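Local coordinates for protein geranyltranstransferase (Stenotrophomonas maltophilia, PDB 7LBJ) that probably makes farnesyl or a longer prenyl diphosphate by magnesium-dependent chain elongation, as other trans-prenyl diphosphate synthases do, at residues K264-L267 and H268-A272; Q126-A129 and F130-A134. One frame throughout, in Å; residues are numbered along the deposited sequence.

Contact 1 of 2, residues K264-L267 and H268-A272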
loop_
_atom_site.group_PDB
_atom_site.type_symbol
_atom_site.label_atom_id
_atom_site.label_comp_id
_atom_site.label_asym_id
_atom_site.label_seq_id
_atom_site.Cartn_x
_atom_site.Cartn_y
_atom_site.Cartn_z
ATOM N N LYS A 264 -14.149 23.632 -23.446
ATOM C CA LYS A 264 -15.574 23.516 -23.147
ATOM C C LYS A 264 -16.252 22.545 -24.107
ATOM O O LYS A 264 -17.092 21.735 -23.695
ATOM C CB LYS A 264 -16.242 24.893 -23.194
ATOM C CG LYS A 264 -15.937 25.765 -21.974
ATOM C CD LYS A 264 -16.630 27.129 -22.094
ATOM C CE LYS A 264 -16.413 27.972 -20.850
ATOM N NZ LYS A 264 -16.931 29.369 -21.030
ATOM N N ALA A 265 -15.859 22.575 -25.384
ATOM C CA ALA A 265 -16.387 21.610 -26.339
ATOM C C ALA A 265 -15.958 20.192 -25.978
ATOM O O ALA A 265 -16.752 19.251 -26.097
ATOM C CB ALA A 265 -15.937 21.968 -27.762
ATOM N N GLN A 266 -14.700 20.021 -25.555
ATOM C CA GLN A 266 -14.221 18.718 -25.083
ATOM C C GLN A 266 -15.074 18.207 -23.927
ATOM O O GLN A 266 -15.482 17.037 -23.906
ATOM C CB GLN A 266 -12.762 18.835 -24.646
ATOM C CG GLN A 266 -12.132 17.537 -24.119
ATOM C CD GLN A 266 -10.736 17.754 -23.560
ATOM O OE1 GLN A 266 -10.378 18.870 -23.165
ATOM N NE2 GLN A 266 -9.940 16.687 -23.511
ATOM N N LEU A 267 -15.353 19.076 -22.951
ATOM C CA LEU A 267 -16.170 18.670 -21.813
ATOM C C LEU A 267 -17.593 18.339 -22.244
ATOM O O LEU A 267 -18.185 17.368 -21.758
ATOM C CB LEU A 267 -16.178 19.773 -20.755
ATOM C CG LEU A 267 -16.927 19.440 -19.460
ATOM C CD1 LEU A 267 -16.237 18.215 -18.820
ATOM C CD2 LEU A 267 -16.916 20.655 -18.532
ATOM N N HIS A 268 -18.147 19.132 -23.160
ATOM C CA HIS A 268 -19.508 18.903 -23.637
ATOM C C HIS A 268 -19.634 17.551 -24.324
ATOM O O HIS A 268 -20.636 16.846 -24.141
ATOM C CB HIS A 268 -19.915 20.016 -24.591
ATOM C CG HIS A 268 -21.354 19.961 -24.990
ATOM N ND1 HIS A 268 -21.775 19.439 -26.196
ATOM C CD2 HIS A 268 -22.474 20.353 -24.337
ATOM C CE1 HIS A 268 -23.092 19.522 -26.272
ATOM N NE2 HIS A 268 -23.541 20.073 -25.157
ATOM N N GLU A 269 -18.625 17.172 -25.120
ATOM C CA GLU A 269 -18.649 15.864 -25.774
ATOM C C GLU A 269 -18.569 14.740 -24.758
ATOM O O GLU A 269 -19.258 13.721 -24.900
ATOM C CB GLU A 269 -17.507 15.736 -26.789
ATOM C CG GLU A 269 -17.516 14.399 -27.574
ATOM C CD GLU A 269 -16.817 13.213 -26.873
ATOM O OE1 GLU A 269 -15.773 13.409 -26.200
ATOM O OE2 GLU A 269 -17.319 12.069 -27.030
ATOM N N LEU A 270 -17.700 14.883 -23.747
ATOM C CA LEU A 270 -17.600 13.850 -22.718
ATOM C C LEU A 270 -18.909 13.699 -21.954
ATOM O O LEU A 270 -19.322 12.577 -21.627
ATOM C CB LEU A 270 -16.442 14.168 -21.758
ATOM C CG LEU A 270 -15.015 13.971 -22.319
ATOM C CD1 LEU A 270 -13.977 14.743 -21.492
ATOM C CD2 LEU A 270 -14.595 12.494 -22.406
ATOM N N ALA A 271 -19.589 14.817 -21.667
ATOM C CA ALA A 271 -20.899 14.752 -21.031
ATOM C C ALA A 271 -21.890 13.958 -21.875
ATOM O O ALA A 271 -22.585 13.066 -21.371
ATOM C CB ALA A 271 -21.427 16.174 -20.779
ATOM N N ALA A 272 -21.997 14.297 -23.163
ATOM C CA ALA A 272 -22.906 13.565 -24.029
ATOM C C ALA A 272 -22.500 12.100 -24.134
ATOM O O ALA A 272 -23.355 11.207 -24.122
ATOM C CB ALA A 272 -22.948 14.211 -25.411
HETATM O O HOH W 1 -14.136 15.265 -25.642
#
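Torsions in L270 and E269 shape the contact around the carbonyl of Q266. In L270, CG stands beside the backbone N and opposite the carbonyl carbon (chi1 -72°), which turns the side chain back toward the preceding turn and lays CG 3.5 Å from O of Q266. The extended Q266 chain brings its own CG 4.3 Å from CD1 of L270 in a loose aliphatic touch, while the Q266 side chain also packs on F254 and L258 of helix 254-258.

The carbonyl oxygen of Q266 serves two donors. It takes the backbone N of L270 at 3.1 Å, and a water gives it a second hydrogen bond of 2.8 Å. The same water donates to OE1 of E269 at a short 2.5 Å, linking the carboxylate to the Q266 carbonyl. The bend of the E269 chain at its second torsion (chi2 -85°) carries the carboxylate to this water, but the stronger partner of OE1 is R273, one turn on, with which it forms a salt bridge.

On another side of the helix, O of L267 accepts N of A271 at 2.9 Å, and CB of A271 rests 3.6 Å from that oxygen. Both side chains meet V296 of helix 286-297, while L267 also packs on V225 and R226, and L270 on L221, of helix 206-233. H268 N bonds to K264 O and E269 N to A265 O, completing four successive i to i+4 bonds. The arrangement is that of an amphipathic α-helix at the surface of the all-helical prenyl synthase fold, with L267 and L270 buried against neighbouring helices and K264, H268 and E269 exposed.

Contact 2 of 2, residues Q126-A129 and F130-A134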
loop_
_atom_site.group_PDB
_atom_site.type_symbol
_atom_site.label_atom_id
_atom_site.label_comp_id
_atom_site.label_asym_id
_atom_site.label_seq_id
_atom_site.Cartn_x
_atom_site.Cartn_y
_atom_site.Cartn_z
ATOM N N GLN A 126 -2.796 3.568 2.950
ATOM C CA GLN A 126 -2.713 2.652 1.814
ATOM C C GLN A 126 -2.870 1.209 2.281
ATOM O O GLN A 126 -3.642 0.439 1.695
ATOM C CB GLN A 126 -1.395 2.807 1.037
ATOM C CG GLN A 126 -1.359 1.761 -0.093
ATOM C CD GLN A 126 -0.109 1.772 -0.996
ATOM O OE1 GLN A 126 0.064 0.855 -1.793
ATOM N NE2 GLN A 126 0.747 2.783 -0.874
ATOM N N THR A 127 -2.166 0.832 3.357
ATOM C CA THR A 127 -2.260 -0.548 3.814
ATOM C C THR A 127 -3.678 -0.872 4.257
ATOM O O THR A 127 -4.189 -1.963 3.979
ATOM C CB THR A 127 -1.277 -0.815 4.953
ATOM O OG1 THR A 127 0.013 -0.263 4.624
ATOM C CG2 THR A 127 -1.158 -2.334 5.205
ATOM N N ARG A 128 -4.348 0.089 4.912
ATOM C CA ARG A 128 -5.691 -0.187 5.396
ATOM C C ARG A 128 -6.668 -0.376 4.247
ATOM O O ARG A 128 -7.627 -1.147 4.378
ATOM C CB ARG A 128 -6.168 0.933 6.334
ATOM C CG ARG A 128 -7.498 0.634 7.015
ATOM C CD ARG A 128 -7.359 -0.484 8.076
ATOM N NE ARG A 128 -8.584 -0.632 8.873
ATOM C CZ ARG A 128 -9.262 -1.767 9.023
ATOM N NH1 ARG A 128 -8.846 -2.901 8.474
ATOM N NH2 ARG A 128 -10.389 -1.765 9.744
ATOM N N ALA A 129 -6.456 0.311 3.118
ATOM C CA ALA A 129 -7.320 0.080 1.964
ATOM C C ALA A 129 -7.268 -1.385 1.536
ATOM O O ALA A 129 -8.307 -2.012 1.301
ATOM C CB ALA A 129 -6.911 0.983 0.799
ATOM N N PHE A 130 -6.061 -1.944 1.403
ATOM C CA PHE A 130 -5.967 -3.345 1.001
ATOM C C PHE A 130 -6.472 -4.275 2.098
ATOM O O PHE A 130 -7.127 -5.286 1.811
ATOM C CB PHE A 130 -4.527 -3.679 0.611
ATOM C CG PHE A 130 -4.099 -2.987 -0.652
ATOM C CD1 PHE A 130 -4.640 -3.371 -1.873
ATOM C CD2 PHE A 130 -3.204 -1.926 -0.617
ATOM C CE1 PHE A 130 -4.269 -2.729 -3.062
ATOM C CE2 PHE A 130 -2.828 -1.258 -1.812
ATOM C CZ PHE A 130 -3.377 -1.651 -3.018
ATOM N N GLY A 131 -6.168 -3.957 3.359
ATOM C CA GLY A 131 -6.630 -4.811 4.458
ATOM C C GLY A 131 -8.146 -4.906 4.527
ATOM O O GLY A 131 -8.708 -5.986 4.736
ATOM N N LEU A 132 -8.837 -3.787 4.300
ATOM C CA LEU A 132 -10.297 -3.832 4.349
ATOM C C LEU A 132 -10.871 -4.726 3.262
ATOM O O LEU A 132 -11.860 -5.434 3.497
ATOM C CB LEU A 132 -10.864 -2.419 4.211
ATOM C CG LEU A 132 -10.758 -1.625 5.492
ATOM C CD1 LEU A 132 -11.045 -0.164 5.150
ATOM C CD2 LEU A 132 -11.802 -2.157 6.465
ATOM N N LEU A 133 -10.281 -4.694 2.060
ATOM C CA LEU A 133 -10.717 -5.605 0.999
ATOM C C LEU A 133 -10.418 -7.047 1.371
ATOM O O LEU A 133 -11.260 -7.936 1.187
ATOM C CB LEU A 133 -10.044 -5.269 -0.339
ATOM C CG LEU A 133 -10.442 -3.981 -1.066
ATOM C CD1 LEU A 133 -9.631 -3.830 -2.369
ATOM C CD2 LEU A 133 -11.959 -3.954 -1.318
ATOM N N ALA A 134 -9.203 -7.312 1.845
ATOM C CA ALA A 134 -8.866 -8.691 2.179
ATOM C C ALA A 134 -9.756 -9.227 3.300
ATOM O O ALA A 134 -10.000 -10.439 3.370
ATOM C CB ALA A 134 -7.382 -8.792 2.551
#
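R128 and L132 meet one turn apart on helix 115-134, part of the all-α polyprenyl synthase fold, and their side chains cross at about a right angle. From CB of R128 the chain runs to CG, 4.1 Å from CD1 of L132, and there it bends (chi2 71°), which turns the guanidinium so that one face meets the leucine. NE lies 4.1 Å from CG of L132 and gives its hydrogen bond to the backbone O of A29. CZ, NH1 and NH2 all come close to CD2 of L132, a methyl that sits over one face of the guanidinium, 3.4 Å above its plane and offset toward the rim. The charged group thus lies against hydrocarbon while NE keeps a polar partner. The backbone N of L132 is bonded to O of R128 at 2.9 Å, and the leucine side chain also touches L83 of helix 75-92.

Q126 and F130 run side by side in the same direction, the amide plane turned 51° from the ring. This face of the helix belongs to the dimer interface: F130 stacks on F130 of the second subunit, and OE1 of Q126 is hydrogen-bonded to OG1 of T127 of that subunit, with the reciprocal bond formed by T127 here. The ring also touches L147 and L150 of helix 140-154. Backbone N of F130 makes a weak bond to O of Q126, and that oxygen lies 3.3 Å from CD2 of the F130 ring, whose CE2 is 3.6 Å from OE1 of Q126.

How the contacts relate
Contact 2 comes first along the chain, at the end of helix 115-134, and contact 1 follows much later, within helix 260-277. They share no helix, and their centres lie 35 Å apart on opposite sides of the chain's centre, with about 26 Å between nearest atoms. Both belong to the same helical polyprenyl synthase fold. The two contacts therefore mark different borders of that fold: 126-134 is largely buried and takes part in joining the two subunits, whereas 264-272 is touched by no other chain of the assembly and lines the periphery, against helices 206-233 and 286-297.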